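PDB 5IPF: hypoxanthine-guanine phosphoribosyltransferase (HGPRT) from Schistosoma mansoni, which catalyses the transfer of a phosphoribosyl group from phosphoribosyl pyrophosphate to hypoxanthine or guanine, giving IMP or GMP in purine salvage. Local coordinates for residues Leu89-Lys94 with Lys98-Leu103; Lys65-Lys70 with Val204-Pro209. All coordinates share one frame; numbering follows the deposited sequence.

Contact 1: Leu89-Lys94 with Lys98-Leu103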
# COMPACT_ATOMS: atom_id res chain seq x y z
N LEU A 89 -0.68 19.85 -11.75
CA LEU A 89 0.15 18.77 -12.25
C LEU A 89 -0.29 18.40 -13.66
O LEU A 89 -1.44 18.00 -13.87
CB LEU A 89 0.07 17.55 -11.33
CG LEU A 89 0.84 17.55 -10.01
CD1 LEU A 89 0.18 18.46 -8.98
CD2 LEU A 89 0.97 16.13 -9.47
N MET A 90 0.62 18.53 -14.62
CA MET A 90 0.36 18.17 -16.01
C MET A 90 1.11 16.89 -16.34
O MET A 90 2.34 16.87 -16.34
CB MET A 90 0.79 19.29 -16.96
CG MET A 90 0.84 18.85 -18.41
SD MET A 90 1.26 20.19 -19.54
CE MET A 90 -0.24 21.17 -19.46
N CYS A 91 0.36 15.83 -16.62
CA CYS A 91 0.95 14.52 -16.90
C CYS A 91 1.17 14.37 -18.40
O CYS A 91 0.24 14.54 -19.20
CB CYS A 91 0.05 13.41 -16.37
SG CYS A 91 0.68 11.74 -16.65
N VAL A 92 2.41 14.04 -18.79
CA VAL A 92 2.69 13.65 -20.17
C VAL A 92 2.22 12.21 -20.33
O VAL A 92 2.76 11.29 -19.71
CB VAL A 92 4.18 13.79 -20.49
CG1 VAL A 92 4.42 13.67 -21.99
CG2 VAL A 92 4.70 15.12 -19.98
N LEU A 93 1.20 12.01 -21.17
CA LEU A 93 0.40 10.80 -21.08
C LEU A 93 1.12 9.60 -21.70
O LEU A 93 2.17 9.72 -22.34
CB LEU A 93 -0.97 11.01 -21.72
CG LEU A 93 -2.11 11.08 -20.70
CD1 LEU A 93 -3.47 11.03 -21.37
CD2 LEU A 93 -1.96 9.94 -19.70
N LYS A 94 0.53 8.42 -21.47
CA LYS A 94 1.14 7.12 -21.70
C LYS A 94 2.33 6.89 -20.78
O LYS A 94 2.30 6.00 -19.92
CB LYS A 94 1.55 6.96 -23.17
N LYS A 98 1.51 6.16 -14.33
CA LYS A 98 1.68 5.52 -13.02
C LYS A 98 2.48 6.40 -12.07
O LYS A 98 2.14 6.52 -10.89
CB LYS A 98 2.37 4.16 -13.19
CG LYS A 98 1.54 3.14 -13.96
CD LYS A 98 2.19 1.76 -13.93
CE LYS A 98 1.35 0.73 -14.66
NZ LYS A 98 1.93 -0.64 -14.56
N PHE A 99 3.53 7.05 -12.58
CA PHE A 99 4.30 7.99 -11.78
C PHE A 99 3.43 9.14 -11.28
O PHE A 99 3.58 9.60 -10.15
CB PHE A 99 5.48 8.50 -12.60
CG PHE A 99 6.22 9.65 -11.97
CD1 PHE A 99 6.69 9.57 -10.67
CD2 PHE A 99 6.46 10.81 -12.69
CE1 PHE A 99 7.37 10.63 -10.10
CE2 PHE A 99 7.14 11.87 -12.13
CZ PHE A 99 7.59 11.78 -10.83
N LEU A 100 2.50 9.60 -12.12
CA LEU A 100 1.55 10.62 -11.68
C LEU A 100 0.63 10.10 -10.59
O LEU A 100 0.33 10.81 -9.63
CB LEU A 100 0.73 11.13 -12.86
CG LEU A 100 -0.47 11.98 -12.44
CD1 LEU A 100 -0.03 13.38 -12.03
CD2 LEU A 100 -1.54 12.03 -13.52
N ALA A 101 0.16 8.86 -10.72
CA ALA A 101 -0.77 8.31 -9.74
C ALA A 101 -0.11 8.18 -8.37
O ALA A 101 -0.63 8.66 -7.36
CB ALA A 101 -1.31 6.96 -10.22
N ASP A 102 1.06 7.54 -8.32
CA ASP A 102 1.76 7.39 -7.05
C ASP A 102 2.23 8.73 -6.51
O ASP A 102 2.21 8.95 -5.28
CB ASP A 102 2.93 6.42 -7.20
CG ASP A 102 2.48 5.01 -7.55
OD1 ASP A 102 1.41 4.59 -7.07
OD2 ASP A 102 3.20 4.32 -8.31
N LEU A 103 2.64 9.65 -7.39
CA LEU A 103 3.06 10.97 -6.94
C LEU A 103 1.90 11.73 -6.31
O LEU A 103 2.06 12.38 -5.27
CB LEU A 103 3.64 11.77 -8.10
CG LEU A 103 4.00 13.22 -7.77
CD1 LEU A 103 5.17 13.28 -6.80
CD2 LEU A 103 4.30 14.02 -9.04
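Cys91 of strand 89-92 and Leu100 of helix 98-103 are where the two backbones come nearest, with 6.5 Å between Cys91 CA and Leu100 CA. The axes of the two short segments approach to 9.0 Å, and their directions differ by 152°, close to antiparallel, because the chain reverses between them. The CB atoms of Leu89 and Cys91 are directed toward the helix, as alternate residues of a strand allow, and those of Leu100 and Leu103, one helical turn apart, toward the strand. Leu100 has the largest share of the contact and divides it between its two methyls. CD2 lies against the Cys91 side chain, with Cys91 CB to Leu100 CD2 at 3.5 Å, and CD1 faces Leu89 CD2 at 3.9 Å. With chi1 at -180°, Cys91 SG lies opposite its backbone N and meets Leu100 CB at 3.8 Å. Leu89 CD2 also reaches Leu103 CD2, at 4.0 Å, and thus bridges the two helical leucines. All four residues are buried, and Phe124 of strand 120-125 adds to the apolar packing against Cys91 and Leu100. The strand, helix and strand 120-125 form a beta-alpha-beta unit, with the helix packed on the parallel sheet, as in the Rossmann-like core of type I phosphoribosyltransferases.

Contact 2: Lys65-Lys70 with Val204-Pro209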
# COMPACT_ATOMS: atom_id res chain seq x y z
N LYS A 65 8.03 4.02 -4.95
CA LYS A 65 7.09 4.69 -4.05
C LYS A 65 7.81 5.28 -2.83
O LYS A 65 7.53 6.42 -2.42
CB LYS A 65 6.00 3.71 -3.62
CG LYS A 65 5.14 3.22 -4.78
CD LYS A 65 4.01 2.32 -4.30
CE LYS A 65 3.13 1.88 -5.47
NZ LYS A 65 2.04 0.96 -5.04
N ASP A 66 8.75 4.52 -2.25
CA ASP A 66 9.57 5.04 -1.16
C ASP A 66 10.25 6.34 -1.54
O ASP A 66 10.29 7.29 -0.73
CB ASP A 66 10.62 4.00 -0.75
CG ASP A 66 10.05 2.90 0.11
OD1 ASP A 66 9.06 3.15 0.83
OD2 ASP A 66 10.60 1.78 0.08
N ARG A 67 10.79 6.42 -2.75
CA ARG A 67 11.37 7.68 -3.22
C ARG A 67 10.31 8.76 -3.33
O ARG A 67 10.54 9.92 -2.94
CB ARG A 67 12.06 7.47 -4.57
CG ARG A 67 12.59 8.74 -5.20
CD ARG A 67 13.95 9.10 -4.65
NE ARG A 67 14.41 10.39 -5.15
CZ ARG A 67 14.61 11.46 -4.38
NH1 ARG A 67 14.41 11.39 -3.07
NH2 ARG A 67 15.03 12.60 -4.92
N LEU A 68 9.13 8.41 -3.84
CA LEU A 68 8.09 9.40 -4.08
C LEU A 68 7.53 9.99 -2.80
O LEU A 68 6.90 11.05 -2.84
CB LEU A 68 6.95 8.79 -4.91
CG LEU A 68 7.33 8.39 -6.34
CD1 LEU A 68 6.09 8.20 -7.18
CD2 LEU A 68 8.26 9.42 -6.96
N GLU A 69 7.72 9.32 -1.66
CA GLU A 69 7.39 9.95 -0.38
C GLU A 69 8.22 11.23 -0.18
O GLU A 69 7.67 12.34 -0.05
CB GLU A 69 7.61 8.96 0.76
CG GLU A 69 7.01 9.38 2.10
CD GLU A 69 7.22 8.35 3.19
OE1 GLU A 69 7.33 7.14 2.87
OE2 GLU A 69 7.28 8.73 4.38
N LYS A 70 9.55 11.08 -0.19
CA LYS A 70 10.43 12.23 -0.00
C LYS A 70 10.25 13.26 -1.11
O LYS A 70 10.27 14.47 -0.85
CB LYS A 70 11.88 11.76 0.06
CG LYS A 70 12.84 12.79 0.62
CD LYS A 70 12.48 13.12 2.06
CE LYS A 70 13.62 13.81 2.78
NZ LYS A 70 13.35 13.95 4.23
N VAL A 204 13.92 15.30 -9.40
CA VAL A 204 14.34 14.06 -10.03
C VAL A 204 14.22 12.93 -9.01
O VAL A 204 14.60 13.10 -7.85
CB VAL A 204 15.77 14.15 -10.58
CG1 VAL A 204 16.15 12.87 -11.30
CG2 VAL A 204 15.92 15.35 -11.50
N GLY A 205 13.70 11.79 -9.46
CA GLY A 205 13.64 10.62 -8.61
C GLY A 205 14.95 9.86 -8.59
O GLY A 205 15.60 9.76 -7.55
N PHE A 206 15.35 9.34 -9.75
CA PHE A 206 16.56 8.54 -9.86
C PHE A 206 17.37 8.99 -11.07
O PHE A 206 16.81 9.45 -12.07
CB PHE A 206 16.24 7.04 -9.99
CG PHE A 206 15.35 6.52 -8.90
CD1 PHE A 206 13.97 6.59 -9.01
CD2 PHE A 206 15.89 5.94 -7.76
CE1 PHE A 206 13.15 6.11 -8.01
CE2 PHE A 206 15.08 5.46 -6.76
CZ PHE A 206 13.71 5.54 -6.88
N GLU A 207 18.68 8.84 -10.97
CA GLU A 207 19.60 9.04 -12.09
C GLU A 207 20.12 7.66 -12.50
O GLU A 207 20.85 7.02 -11.73
CB GLU A 207 20.74 9.98 -11.71
CG GLU A 207 21.79 10.14 -12.79
CD GLU A 207 22.90 11.09 -12.40
OE1 GLU A 207 22.59 12.25 -12.05
OE2 GLU A 207 24.08 10.67 -12.42
N VAL A 208 19.75 7.22 -13.69
CA VAL A 208 20.01 5.85 -14.13
C VAL A 208 21.12 5.83 -15.18
O VAL A 208 21.35 6.84 -15.85
CB VAL A 208 18.73 5.19 -14.67
CG1 VAL A 208 17.69 5.09 -13.57
CG2 VAL A 208 18.19 5.98 -15.85
N PRO A 209 21.83 4.71 -15.34
CA PRO A 209 22.84 4.63 -16.41
C PRO A 209 22.21 4.74 -17.79
O PRO A 209 20.99 4.69 -17.95
CB PRO A 209 23.47 3.25 -16.19
CG PRO A 209 23.19 2.93 -14.76
CD PRO A 209 21.85 3.53 -14.47
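Arg67 contributes by far the largest buried surface, its guanidinium reaching from helix 65-70 to the backbone of 204-209, where two successive carbonyls accept its N-H groups. Arg67 NE donates to Gly205 O at 2.8 Å, in the carbonyl plane and on a lone pair, although the bond is bent, with an N-H...O angle of 143°. Arg67 NH2 donates to Val204 O at 3.0 Å, again in the carbonyl plane. Both oxygens sit at the guanidinium edge, slightly tilted from its plane, so that the pair of bonds restrains the group's rotation. The chain turns a corner at Gly205, a break in strand 203-208 of the parallel sheet in the phosphoribosyltransferase fold; helix 61-81 is thus tied to that sheet through main-chain carbonyls. Phe206 adds apolar packing against the aliphatic part of the arginine. The CZ end of the ring rim meets the start of that side chain, with Phe206 CZ 3.4 Å from Arg67 CB, while Arg67 CD lies over one ring face, offset toward the rim. A bend at chi2 (83°) brings the guanidinium to the two carbonyls, 80° from the ring plane. Arg67 NH1 makes a weak hydrogen bond to Tyr43 O of the third subunit, whose Phe44 packs on Arg67.

In the fold
Both contacts are buried and join a helix to the same parallel sheet, yet they do so by different means. Contact 1 is local and wholly apolar, made by neighbours in the chain; contact 2 brings together segments more than 130 residues apart and adds charged-to-carbonyl hydrogen bonds to its packing. Their centres lie 14 Å apart, and the two helices meet between them: Leu68 CD2 packs on Phe99 CE1 at 3.5 Å, and Leu68 CD1 on Asp102 CB at 3.6 Å. Each also borders other subunits, with different partners: the second for contact 1, where Ala101 packs on its Ala101, and the third and fourth for contact 2, where Asp66 OD2 accepts a hydrogen bond from Gly62 N of the third subunit.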